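Local atomic coordinates of haloacid dehalogenase-like hydrolase (Klebsiella pneumoniae subsp. pneumoniae, PDB entry 3PGV), a protein that probably acts as a metal-dependent phosphatase of the Cof family within the haloacid dehalogenase-like superfamily, and holds a calcium ion in the crystal. Residues A238-N252 with L257-N270. Residues are numbered along the deposited sequence; the frame is centred on the assembly and turned at random.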
loop_
_atom_site.group_PDB
_atom_site.type_symbol
_atom_site.label_atom_id
_atom_site.label_comp_id
_atom_site.label_asym_id
_atom_site.label_seq_id
_atom_site.Cartn_x
_atom_site.Cartn_y
_atom_site.Cartn_z
ATOM N N ALA A 238 -7.774 2.080 -4.345
ATOM C CA ALA A 238 -8.779 2.560 -5.300
ATOM C C ALA A 238 -8.282 2.552 -6.762
ATOM O O ALA A 238 -8.955 1.975 -7.627
ATOM C CB ALA A 238 -9.264 3.947 -4.900
ATOM N N GLU A 239 -7.078 3.127 -7.028
ATOM C CA GLU A 239 -6.513 3.139 -8.395
ATOM C C GLU A 239 -6.228 1.713 -8.879
ATOM O O GLU A 239 -6.606 1.356 -9.991
ATOM C CB GLU A 239 -5.227 4.009 -8.484
ATOM C CG GLU A 239 -5.408 5.461 -8.051
ATOM C CD GLU A 239 -5.315 5.716 -6.551
ATOM O OE1 GLU A 239 -5.071 4.750 -5.788
ATOM O OE2 GLU A 239 -5.458 6.890 -6.141
HETATM N N MSE A 240 -5.633 0.882 -8.014
HETATM C CA MSE A 240 -5.320 -0.516 -8.344
HETATM C C MSE A 240 -6.565 -1.300 -8.718
HETATM O O MSE A 240 -6.556 -2.024 -9.716
HETATM C CB MSE A 240 -4.577 -1.208 -7.179
HETATM C CG MSE A 240 -4.144 -2.629 -7.505
HETATM SE SE MSE A 240 -3.138 -3.472 -6.104
HETATM C CE MSE A 240 -4.469 -3.533 -4.731
ATOM N N LEU A 241 -7.640 -1.156 -7.926
ATOM C CA LEU A 241 -8.873 -1.907 -8.142
ATOM C C LEU A 241 -9.622 -1.471 -9.387
ATOM O O LEU A 241 -10.247 -2.305 -10.036
ATOM C CB LEU A 241 -9.790 -1.842 -6.900
ATOM C CG LEU A 241 -9.215 -2.420 -5.599
ATOM C CD1 LEU A 241 -10.235 -2.332 -4.472
ATOM C CD2 LEU A 241 -8.768 -3.850 -5.785
ATOM N N SER A 242 -9.567 -0.174 -9.730
ATOM C CA SER A 242 -10.264 0.332 -10.918
ATOM C C SER A 242 -9.428 0.200 -12.200
ATOM O O SER A 242 -9.998 0.034 -13.274
ATOM C CB SER A 242 -10.724 1.772 -10.713
ATOM O OG SER A 242 -9.658 2.606 -10.289
HETATM N N MSE A 243 -8.082 0.244 -12.086
HETATM C CA MSE A 243 -7.187 0.093 -13.268
HETATM C C MSE A 243 -7.027 -1.375 -13.692
HETATM O O MSE A 243 -6.768 -1.642 -14.844
HETATM C CB MSE A 243 -5.811 0.710 -13.004
HETATM C CG MSE A 243 -5.837 2.218 -12.887
HETATM SE SE MSE A 243 -4.177 2.920 -12.166
HETATM C CE MSE A 243 -2.991 2.575 -13.681
ATOM N N ALA A 244 -7.104 -2.309 -12.738
ATOM C CA ALA A 244 -6.958 -3.736 -13.029
ATOM C C ALA A 244 -8.087 -4.213 -13.924
ATOM O O ALA A 244 -9.169 -3.622 -13.915
ATOM C CB ALA A 244 -6.958 -4.530 -11.734
ATOM N N GLY A 245 -7.835 -5.277 -14.698
ATOM C CA GLY A 245 -8.860 -5.890 -15.547
ATOM C C GLY A 245 -10.083 -6.286 -14.735
ATOM O O GLY A 245 -11.218 -6.053 -15.159
ATOM N N LYS A 246 -9.845 -6.793 -13.503
ATOM C CA LYS A 246 -10.881 -7.163 -12.542
ATOM C C LYS A 246 -10.466 -6.697 -11.125
ATOM O O LYS A 246 -9.371 -7.024 -10.659
ATOM C CB LYS A 246 -11.112 -8.689 -12.562
ATOM C CG LYS A 246 -12.017 -9.217 -11.446
ATOM C CD LYS A 246 -13.470 -8.781 -11.594
ATOM C CE LYS A 246 -14.308 -9.315 -10.461
ATOM N NZ LYS A 246 -15.707 -8.845 -10.540
ATOM N N GLY A 247 -11.325 -5.910 -10.487
ATOM C CA GLY A 247 -11.093 -5.421 -9.132
ATOM C C GLY A 247 -12.125 -5.929 -8.139
ATOM O O GLY A 247 -13.325 -5.846 -8.396
ATOM N N CYS A 248 -11.657 -6.464 -6.985
ATOM C CA CYS A 248 -12.541 -6.955 -5.913
ATOM C C CYS A 248 -12.345 -6.149 -4.649
ATOM O O CYS A 248 -11.213 -6.013 -4.173
ATOM C CB CYS A 248 -12.315 -8.439 -5.659
ATOM S SG CYS A 248 -12.781 -9.505 -7.031
ATOM N N ILE A 249 -13.448 -5.666 -4.064
ATOM C CA ILE A 249 -13.430 -4.931 -2.794
ATOM C C ILE A 249 -13.796 -5.886 -1.642
ATOM O O ILE A 249 -14.762 -6.644 -1.752
ATOM C CB ILE A 249 -14.401 -3.699 -2.858
ATOM C CG1 ILE A 249 -13.951 -2.686 -3.940
ATOM C CG2 ILE A 249 -14.550 -3.020 -1.475
ATOM C CD1 ILE A 249 -14.939 -1.490 -4.146
HETATM N N MSE A 250 -13.001 -5.876 -0.558
HETATM C CA MSE A 250 -13.254 -6.718 0.624
HETATM C C MSE A 250 -14.542 -6.281 1.312
HETATM O O MSE A 250 -14.840 -5.083 1.340
HETATM C CB MSE A 250 -12.082 -6.607 1.622
HETATM C CG MSE A 250 -10.723 -6.930 1.008
HETATM SE SE MSE A 250 -10.679 -8.684 0.220
HETATM C CE MSE A 250 -10.968 -9.751 1.791
ATOM N N ALA A 251 -15.274 -7.232 1.932
ATOM C CA ALA A 251 -16.474 -6.881 2.707
ATOM C C ALA A 251 -16.090 -5.964 3.878
ATOM O O ALA A 251 -16.857 -5.062 4.245
ATOM C CB ALA A 251 -17.153 -8.142 3.236
ATOM N N ASN A 252 -14.872 -6.156 4.424
ATOM C CA ASN A 252 -14.377 -5.376 5.554
ATOM C C ASN A 252 -13.779 -4.033 5.119
ATOM O O ASN A 252 -13.222 -3.317 5.946
ATOM C CB ASN A 252 -13.361 -6.180 6.332
ATOM C CG ASN A 252 -12.247 -6.731 5.471
ATOM O OD1 ASN A 252 -12.413 -7.725 4.767
ATOM N ND2 ASN A 252 -11.086 -6.094 5.516
ATOM N N LEU A 257 -14.422 3.655 -0.012
ATOM C CA LEU A 257 -13.934 2.912 -1.173
ATOM C C LEU A 257 -15.105 2.282 -1.920
ATOM O O LEU A 257 -15.158 2.350 -3.152
ATOM C CB LEU A 257 -12.900 1.814 -0.737
ATOM C CG LEU A 257 -12.406 0.849 -1.866
ATOM C CD1 LEU A 257 -11.702 1.631 -3.018
ATOM C CD2 LEU A 257 -11.508 -0.216 -1.309
ATOM N N LYS A 258 -16.053 1.683 -1.173
ATOM C CA LYS A 258 -17.258 1.079 -1.763
ATOM C C LYS A 258 -18.101 2.145 -2.482
ATOM O O LYS A 258 -18.582 1.901 -3.591
ATOM C CB LYS A 258 -18.096 0.366 -0.686
ATOM C CG LYS A 258 -17.414 -0.872 -0.108
ATOM C CD LYS A 258 -18.178 -1.428 1.073
ATOM C CE LYS A 258 -17.509 -2.641 1.671
ATOM N NZ LYS A 258 -18.288 -3.174 2.829
ATOM N N ASP A 259 -18.234 3.343 -1.864
ATOM C CA ASP A 259 -19.007 4.455 -2.415
ATOM C C ASP A 259 -18.349 5.046 -3.673
ATOM O O ASP A 259 -19.056 5.430 -4.608
ATOM C CB ASP A 259 -19.198 5.556 -1.358
ATOM C CG ASP A 259 -20.064 5.156 -0.172
ATOM O OD1 ASP A 259 -20.734 4.094 -0.252
ATOM O OD2 ASP A 259 -20.104 5.925 0.822
ATOM N N LEU A 260 -17.003 5.153 -3.679
ATOM C CA LEU A 260 -16.264 5.693 -4.822
ATOM C C LEU A 260 -16.342 4.752 -6.026
ATOM O O LEU A 260 -16.416 5.214 -7.167
ATOM C CB LEU A 260 -14.799 5.949 -4.443
ATOM C CG LEU A 260 -13.943 6.667 -5.511
ATOM C CD1 LEU A 260 -14.388 8.120 -5.695
ATOM C CD2 LEU A 260 -12.457 6.594 -5.172
ATOM N N HIS A 261 -16.348 3.436 -5.779
ATOM C CA HIS A 261 -16.389 2.454 -6.852
ATOM C C HIS A 261 -17.522 1.445 -6.668
ATOM O O HIS A 261 -17.266 0.263 -6.415
ATOM C CB HIS A 261 -15.032 1.752 -6.988
ATOM C CG HIS A 261 -13.926 2.676 -7.394
ATOM N ND1 HIS A 261 -13.800 3.118 -8.698
ATOM C CD2 HIS A 261 -12.932 3.217 -6.653
ATOM C CE1 HIS A 261 -12.743 3.913 -8.708
ATOM N NE2 HIS A 261 -12.179 3.995 -7.508
ATOM N N PRO A 262 -18.796 1.874 -6.867
ATOM C CA PRO A 262 -19.919 0.935 -6.693
ATOM C C PRO A 262 -19.996 -0.129 -7.802
ATOM O O PRO A 262 -20.670 -1.152 -7.634
ATOM C CB PRO A 262 -21.146 1.851 -6.709
ATOM C CG PRO A 262 -20.730 3.022 -7.500
ATOM C CD PRO A 262 -19.275 3.232 -7.215
ATOM N N GLU A 263 -19.288 0.100 -8.919
ATOM C CA GLU A 263 -19.259 -0.837 -10.051
ATOM C C GLU A 263 -18.407 -2.091 -9.761
ATOM O O GLU A 263 -18.455 -3.058 -10.524
ATOM C CB GLU A 263 -18.763 -0.132 -11.336
ATOM C CG GLU A 263 -17.267 0.182 -11.353
ATOM C CD GLU A 263 -16.807 1.358 -10.505
ATOM O OE1 GLU A 263 -17.673 2.112 -10.003
ATOM O OE2 GLU A 263 -15.575 1.567 -10.408
ATOM N N LEU A 264 -17.592 -2.049 -8.700
ATOM C CA LEU A 264 -16.710 -3.161 -8.373
ATOM C C LEU A 264 -17.383 -4.188 -7.488
ATOM O O LEU A 264 -18.155 -3.837 -6.589
ATOM C CB LEU A 264 -15.405 -2.659 -7.724
ATOM C CG LEU A 264 -14.523 -1.753 -8.601
ATOM C CD1 LEU A 264 -13.297 -1.325 -7.862
ATOM C CD2 LEU A 264 -14.125 -2.454 -9.913
ATOM N N GLU A 265 -17.066 -5.460 -7.715
ATOM C CA GLU A 265 -17.592 -6.552 -6.916
ATOM C C GLU A 265 -17.070 -6.473 -5.490
ATOM O O GLU A 265 -15.864 -6.275 -5.274
ATOM C CB GLU A 265 -17.205 -7.903 -7.546
ATOM C CG GLU A 265 -17.795 -9.110 -6.828
ATOM C CD GLU A 265 -17.299 -10.456 -7.318
ATOM O OE1 GLU A 265 -16.377 -10.484 -8.166
ATOM O OE2 GLU A 265 -17.809 -11.485 -6.827
ATOM N N VAL A 266 -17.972 -6.621 -4.516
ATOM C CA VAL A 266 -17.596 -6.702 -3.113
ATOM C C VAL A 266 -17.603 -8.177 -2.705
ATOM O O VAL A 266 -18.633 -8.845 -2.830
ATOM C CB VAL A 266 -18.514 -5.836 -2.191
ATOM C CG1 VAL A 266 -18.117 -5.994 -0.722
ATOM C CG2 VAL A 266 -18.473 -4.369 -2.600
ATOM N N ILE A 267 -16.433 -8.710 -2.323
ATOM C CA ILE A 267 -16.332 -10.100 -1.897
ATOM C C ILE A 267 -16.406 -10.193 -0.374
ATOM O O ILE A 267 -16.706 -9.191 0.287
ATOM C CB ILE A 267 -15.080 -10.814 -2.502
ATOM C CG1 ILE A 267 -13.756 -10.234 -1.934
ATOM C CG2 ILE A 267 -15.116 -10.764 -4.024
ATOM C CD1 ILE A 267 -12.516 -11.137 -2.161
ATOM N N GLY A 268 -16.171 -11.395 0.170
ATOM C CA GLY A 268 -16.248 -11.641 1.611
ATOM C C GLY A 268 -15.183 -10.921 2.429
ATOM O O GLY A 268 -14.385 -10.145 1.891
ATOM N N SER A 269 -15.178 -11.167 3.735
ATOM C CA SER A 269 -14.232 -10.558 4.665
ATOM C C SER A 269 -12.913 -11.329 4.677
ATOM O O SER A 269 -12.910 -12.553 4.468
ATOM C CB SER A 269 -14.836 -10.543 6.073
ATOM O OG SER A 269 -13.966 -9.956 7.027
ATOM N N ASN A 270 -11.803 -10.652 5.037
ATOM C CA ASN A 270 -10.520 -11.348 5.215
ATOM C C ASN A 270 -10.612 -12.330 6.422
ATOM O O ASN A 270 -9.830 -13.283 6.511
ATOM C CB ASN A 270 -9.354 -10.348 5.393
ATOM C CG ASN A 270 -9.444 -9.510 6.639
ATOM O OD1 ASN A 270 -10.529 -9.106 7.075
ATOM N ND2 ASN A 270 -8.290 -9.183 7.216
HETATM O O HOH W 1 -15.458 -6.015 -9.886
#
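I249 and V266 pair in parallel at the edge of a sheet: I249 N gives a nearly straight bond to E265 O (2.8 Å, 173°), and I249 O takes one from I267 N. The side chain of I249 turns to the helix-covered face, where CD1 packs on L264 CB (3.8 Å) and CG2 lies against K258 CG. L264 in turn rests CD1 against L241 CB, while L257 divides its methyls, CD1 against A238 and CD2 against L241 CD1. Strand 246-249, helix 255-260 and strand 265-266 thus illustrate the beta-alpha-beta crossover, here closing one side of the Rossmann-like core of a haloacid dehalogenase-like hydrolase. At one end of the strand pair K246 NZ forms a salt bridge with E265 OE1 (3.0 Å), coming to its anti side and 25° out of the carboxylate plane; Y278 also bonds this oxygen, and a water links K246 NZ, G247 O and E265 N. At the other end K258, extended beyond CG, carries NZ to A251 O (2.8 Å), and A251 N bonds G268 O from above the carbonyl plane. N252 OD1 accepts from N270 N (3.0 Å), which lies above the side-chain carbonyl plane; N252 ND2 bonds G30 O, and N270 ND2 bonds L33 O. The N252 side chain also touches D233, a ligand of the calcium ion.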